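Long-range contact in carbohydrate deacetylase Agd3 (Neosartorya fumigata, PDB 6NWZ), which is a zinc-binding deacetylase that probably removes N-acetyl groups from the exopolysaccharide galactosaminogalactan and is required for fungal biofilm formation: residues Val141-Phe153 and Lys183-Ser195. Residues are numbered along the deposited sequence; the frame is centred on the assembly and turned at random.
Sequences VEQLLSFTDTSDF and KEIAQFAPNAVTS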
loop_
_atom_site.group_PDB
_atom_site.type_symbol
_atom_site.label_atom_id
_atom_site.label_comp_id
_atom_site.label_asym_id
_atom_site.label_seq_id
_atom_site.Cartn_x
_atom_site.Cartn_y
_atom_site.Cartn_z
ATOM N N VAL A 141 -3.656 -27.363 6.202
ATOM C CA VAL A 141 -2.436 -28.105 5.908
ATOM C C VAL A 141 -1.483 -27.168 5.179
ATOM O O VAL A 141 -1.784 -26.689 4.076
ATOM C CB VAL A 141 -2.725 -29.366 5.078
ATOM C CG1 VAL A 141 -1.459 -30.197 4.909
ATOM C CG2 VAL A 141 -3.831 -30.197 5.723
ATOM N N GLU A 142 -0.338 -26.902 5.798
ATOM C CA GLU A 142 0.639 -25.964 5.268
ATOM C C GLU A 142 1.647 -26.679 4.378
ATOM O O GLU A 142 2.018 -27.828 4.633
ATOM C CB GLU A 142 1.362 -25.258 6.419
ATOM C CG GLU A 142 2.519 -24.371 6.000
ATOM C CD GLU A 142 2.055 -23.105 5.317
ATOM O OE1 GLU A 142 1.552 -22.209 6.025
ATOM O OE2 GLU A 142 2.182 -23.012 4.075
ATOM N N GLN A 143 2.069 -25.996 3.315
ATOM C CA GLN A 143 3.216 -26.420 2.520
ATOM C C GLN A 143 3.997 -25.173 2.153
ATOM O O GLN A 143 3.473 -24.295 1.461
ATOM C CB GLN A 143 2.798 -27.186 1.260
ATOM C CG GLN A 143 3.983 -27.761 0.488
ATOM C CD GLN A 143 3.576 -28.816 -0.523
ATOM O OE1 GLN A 143 2.576 -28.668 -1.224
ATOM N NE2 GLN A 143 4.348 -29.896 -0.596
ATOM N N LEU A 144 5.236 -25.091 2.624
ATOM C CA LEU A 144 6.043 -23.903 2.405
ATOM C C LEU A 144 6.524 -23.837 0.963
ATOM O O LEU A 144 6.840 -24.859 0.348
ATOM C CB LEU A 144 7.229 -23.883 3.364
ATOM C CG LEU A 144 6.803 -23.745 4.826
ATOM C CD1 LEU A 144 8.008 -23.493 5.698
ATOM C CD2 LEU A 144 5.780 -22.630 4.982
ATOM N N LEU A 145 6.566 -22.620 0.429
ATOM C CA LEU A 145 6.963 -22.350 -0.946
ATOM C C LEU A 145 8.062 -21.299 -0.940
ATOM O O LEU A 145 8.041 -20.379 -0.119
ATOM C CB LEU A 145 5.763 -21.867 -1.773
ATOM C CG LEU A 145 5.986 -21.078 -3.065
ATOM C CD1 LEU A 145 6.619 -21.953 -4.112
ATOM C CD2 LEU A 145 4.675 -20.532 -3.575
ATOM N N SER A 146 9.024 -21.437 -1.850
ATOM C CA SER A 146 10.117 -20.478 -1.915
ATOM C C SER A 146 10.706 -20.466 -3.316
ATOM O O SER A 146 10.728 -21.492 -4.002
ATOM C CB SER A 146 11.213 -20.813 -0.906
ATOM O OG SER A 146 11.917 -21.962 -1.334
ATOM N N PHE A 147 11.191 -19.294 -3.726
ATOM C CA PHE A 147 11.949 -19.188 -4.965
ATOM C C PHE A 147 13.336 -19.785 -4.778
ATOM O O PHE A 147 14.035 -19.464 -3.811
ATOM C CB PHE A 147 12.066 -17.729 -5.408
ATOM C CG PHE A 147 10.810 -17.181 -6.017
ATOM C CD1 PHE A 147 10.373 -17.630 -7.252
ATOM C CD2 PHE A 147 10.067 -16.221 -5.354
ATOM C CE1 PHE A 147 9.214 -17.133 -7.812
ATOM C CE2 PHE A 147 8.910 -15.720 -5.907
ATOM C CZ PHE A 147 8.481 -16.177 -7.136
ATOM N N THR A 148 13.734 -20.659 -5.700
ATOM C CA THR A 148 15.056 -21.260 -5.660
ATOM C C THR A 148 16.012 -20.656 -6.678
ATOM O O THR A 148 17.221 -20.893 -6.589
ATOM C CB THR A 148 14.958 -22.770 -5.885
ATOM O OG1 THR A 148 14.296 -23.027 -7.128
ATOM C CG2 THR A 148 14.173 -23.407 -4.756
ATOM N N ASP A 149 15.504 -19.877 -7.629
ATOM C CA ASP A 149 16.351 -19.248 -8.635
ATOM C C ASP A 149 15.631 -17.996 -9.120
ATOM O O ASP A 149 14.572 -18.091 -9.748
ATOM C CB ASP A 149 16.643 -20.212 -9.784
ATOM C CG ASP A 149 17.617 -19.641 -10.804
ATOM O OD1 ASP A 149 18.145 -18.528 -10.593
ATOM O OD2 ASP A 149 17.853 -20.315 -11.828
ATOM N N THR A 150 16.198 -16.831 -8.813
ATOM C CA THR A 150 15.655 -15.549 -9.236
ATOM C C THR A 150 16.511 -14.884 -10.305
ATOM O O THR A 150 16.324 -13.695 -10.581
ATOM C CB THR A 150 15.503 -14.615 -8.034
ATOM O OG1 THR A 150 16.785 -14.387 -7.433
ATOM C CG2 THR A 150 14.580 -15.233 -7.007
ATOM N N SER A 151 17.439 -15.626 -10.918
ATOM C CA SER A 151 18.370 -15.047 -11.880
ATOM C C SER A 151 17.707 -14.637 -13.188
ATOM O O SER A 151 18.326 -13.906 -13.967
ATOM C CB SER A 151 19.498 -16.035 -12.170
ATOM O OG SER A 151 18.989 -17.208 -12.781
ATOM N N ASP A 152 16.481 -15.082 -13.457
ATOM C CA ASP A 152 15.784 -14.685 -14.670
ATOM C C ASP A 152 15.022 -13.376 -14.514
ATOM O O ASP A 152 14.574 -12.811 -15.520
ATOM C CB ASP A 152 14.823 -15.792 -15.117
ATOM C CG ASP A 152 15.546 -17.070 -15.511
ATOM O OD1 ASP A 152 15.992 -17.167 -16.672
ATOM O OD2 ASP A 152 15.677 -17.975 -14.659
ATOM N N PHE A 153 14.869 -12.879 -13.289
ATOM C CA PHE A 153 14.192 -11.609 -13.026
ATOM C C PHE A 153 14.897 -10.915 -11.869
ATOM O O PHE A 153 14.322 -10.715 -10.791
ATOM C CB PHE A 153 12.707 -11.837 -12.731
ATOM C CG PHE A 153 12.429 -13.073 -11.916
ATOM C CD1 PHE A 153 12.217 -14.298 -12.538
ATOM C CD2 PHE A 153 12.371 -13.011 -10.533
ATOM C CE1 PHE A 153 11.960 -15.438 -11.793
ATOM C CE2 PHE A 153 12.115 -14.149 -9.780
ATOM C CZ PHE A 153 11.908 -15.363 -10.411
ATOM N N LYS A 183 13.381 -25.110 -16.705
ATOM C CA LYS A 183 14.111 -24.936 -15.457
ATOM C C LYS A 183 13.133 -24.634 -14.329
ATOM O O LYS A 183 12.021 -24.152 -14.555
ATOM C CB LYS A 183 15.139 -23.802 -15.555
ATOM C CG LYS A 183 14.514 -22.421 -15.646
ATOM C CD LYS A 183 15.565 -21.347 -15.815
ATOM C CE LYS A 183 16.399 -21.184 -14.563
ATOM N NZ LYS A 183 17.341 -20.043 -14.711
ATOM N N GLU A 184 13.567 -24.915 -13.104
ATOM C CA GLU A 184 12.766 -24.680 -11.910
ATOM C C GLU A 184 13.171 -23.356 -11.270
ATOM O O GLU A 184 14.364 -23.086 -11.097
ATOM C CB GLU A 184 12.939 -25.830 -10.916
ATOM C CG GLU A 184 12.532 -25.489 -9.492
ATOM C CD GLU A 184 12.674 -26.662 -8.538
ATOM O OE1 GLU A 184 12.030 -27.711 -8.764
ATOM O OE2 GLU A 184 13.431 -26.531 -7.555
ATOM N N ILE A 185 12.180 -22.532 -10.932
ATOM C CA ILE A 185 12.428 -21.278 -10.231
ATOM C C ILE A 185 11.811 -21.243 -8.840
ATOM O O ILE A 185 12.221 -20.405 -8.019
ATOM C CB ILE A 185 11.943 -20.060 -11.051
ATOM C CG1 ILE A 185 10.418 -20.054 -11.149
ATOM C CG2 ILE A 185 12.560 -20.051 -12.439
ATOM C CD1 ILE A 185 9.852 -18.768 -11.706
ATOM N N ALA A 186 10.838 -22.103 -8.538
ATOM C CA ALA A 186 10.227 -22.169 -7.219
ATOM C C ALA A 186 10.028 -23.628 -6.837
ATOM O O ALA A 186 9.952 -24.513 -7.695
ATOM C CB ALA A 186 8.888 -21.421 -7.168
ATOM N N GLN A 187 9.921 -23.871 -5.535
ATOM C CA GLN A 187 9.957 -25.235 -5.027
ATOM C C GLN A 187 9.045 -25.361 -3.815
ATOM O O GLN A 187 9.058 -24.497 -2.932
ATOM C CB GLN A 187 11.399 -25.620 -4.673
ATOM C CG GLN A 187 11.592 -27.017 -4.144
ATOM C CD GLN A 187 13.058 -27.372 -4.005
ATOM O OE1 GLN A 187 13.588 -27.453 -2.898
ATOM N NE2 GLN A 187 13.721 -27.586 -5.133
ATOM N N PHE A 188 8.242 -26.424 -3.794
ATOM C CA PHE A 188 7.434 -26.748 -2.627
ATOM C C PHE A 188 8.279 -27.517 -1.620
ATOM O O PHE A 188 8.893 -28.532 -1.960
ATOM C CB PHE A 188 6.214 -27.585 -3.014
ATOM C CG PHE A 188 5.205 -26.848 -3.841
ATOM C CD1 PHE A 188 4.636 -25.674 -3.378
ATOM C CD2 PHE A 188 4.819 -27.334 -5.081
ATOM C CE1 PHE A 188 3.700 -24.994 -4.140
ATOM C CE2 PHE A 188 3.880 -26.662 -5.845
ATOM C CZ PHE A 188 3.324 -25.487 -5.375
ATOM N N ALA A 189 8.302 -27.034 -0.384
ATOM C CA ALA A 189 9.014 -27.723 0.672
ATOM C C ALA A 189 8.254 -28.978 1.093
ATOM O O ALA A 189 7.041 -29.080 0.889
ATOM C CB ALA A 189 9.205 -26.797 1.871
ATOM N N PRO A 190 8.947 -29.957 1.668
ATOM C CA PRO A 190 8.246 -31.107 2.245
ATOM C C PRO A 190 7.342 -30.673 3.388
ATOM O O PRO A 190 7.519 -29.612 3.992
ATOM C CB PRO A 190 9.384 -32.010 2.738
ATOM C CG PRO A 190 10.564 -31.613 1.909
ATOM C CD PRO A 190 10.410 -30.139 1.675
ATOM N N ASN A 191 6.347 -31.511 3.678
ATOM C CA ASN A 191 5.401 -31.212 4.745
ATOM C C ASN A 191 4.814 -32.497 5.312
ATOM O O ASN A 191 5.452 -33.552 5.254
ATOM C CB ASN A 191 4.290 -30.287 4.240
ATOM C CG ASN A 191 3.466 -30.910 3.128
ATOM O OD1 ASN A 191 3.873 -31.896 2.514
ATOM N ND2 ASN A 191 2.300 -30.330 2.859
ATOM N N ALA A 192 3.598 -32.415 5.861
ATOM C CA ALA A 192 2.978 -33.591 6.463
ATOM C C ALA A 192 2.507 -34.588 5.412
ATOM O O ALA A 192 2.490 -35.796 5.672
ATOM C CB ALA A 192 1.806 -33.171 7.348
ATOM N N VAL A 193 2.121 -34.111 4.232
ATOM C CA VAL A 193 1.634 -34.995 3.178
ATOM C C VAL A 193 2.781 -35.526 2.326
ATOM O O VAL A 193 2.791 -36.703 1.957
ATOM C CB VAL A 193 0.586 -34.257 2.317
ATOM C CG1 VAL A 193 -0.023 -35.198 1.288
ATOM C CG2 VAL A 193 -0.493 -33.643 3.197
ATOM N N THR A 194 3.759 -34.680 2.006
ATOM C CA THR A 194 4.856 -35.035 1.115
ATOM C C THR A 194 6.165 -35.109 1.889
ATOM O O THR A 194 6.446 -34.261 2.741
ATOM C CB THR A 194 5.000 -34.018 -0.021
ATOM O OG1 THR A 194 3.703 -33.627 -0.487
ATOM C CG2 THR A 194 5.781 -34.627 -1.177
ATOM N N SER A 195 6.967 -36.121 1.574
ATOM C CA SER A 195 8.256 -36.316 2.218
ATOM C C SER A 195 9.405 -35.654 1.471
ATOM O O SER A 195 10.500 -35.534 2.030
ATOM C CB SER A 195 8.544 -37.812 2.368
ATOM O OG SER A 195 9.878 -38.028 2.786
HETATM O O HOH W 1 6.304 -27.151 4.391
HETATM O O HOH W 2 11.009 -24.156 -0.825
HETATM O O HOH W 3 16.941 -23.025 -11.727
#
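Lys183 NZ is gripped by two carboxylates, Asp152 OD2 at 2.7 Å and Asp149 OD2 at 2.9 Å, in a salt-bridge network at one end of an antiparallel β-strand pair within the CBM87 region, a carbohydrate-binding module family. Asp152 offers its syn lone pair, whereas Asp149 is met from above its carboxylate plane. Asp149 OD1 accepts from Ser151 N, closing an Asx turn, and also from the Ser151 hydroxyl. Along strands 144-147 and 183-188, Ser146 and Gln187 form the hydrogen-bonded pair, flanked by the non-hydrogen-bonded pairs Leu145–Phe188 and Phe147–Ala186. Leu145 CD1 rests on Ala186 CB (3.8 Å), and on the same face Leu145 and Phe147 pack against Leu229 of helix 224-237. Ile185 O accepts from Thr148 N at 2.8 Å.

Ala189 N donates to Leu144 O (2.7 Å); next to it two side-chain amides add to the pairing. Gln143, its CG anti to the backbone N (chi1 -174°), reaches across to donate NE2 to Ala189 O at 3.2 Å, while its OE1 is hydrogen-bonded to His171 NE2. Its amide stacks on that of Asn191, the planes 11° apart. Asn191 ND2 donates to Glu142 O (3.1 Å), and its OD1 accepts from Thr194 N at 2.8 Å.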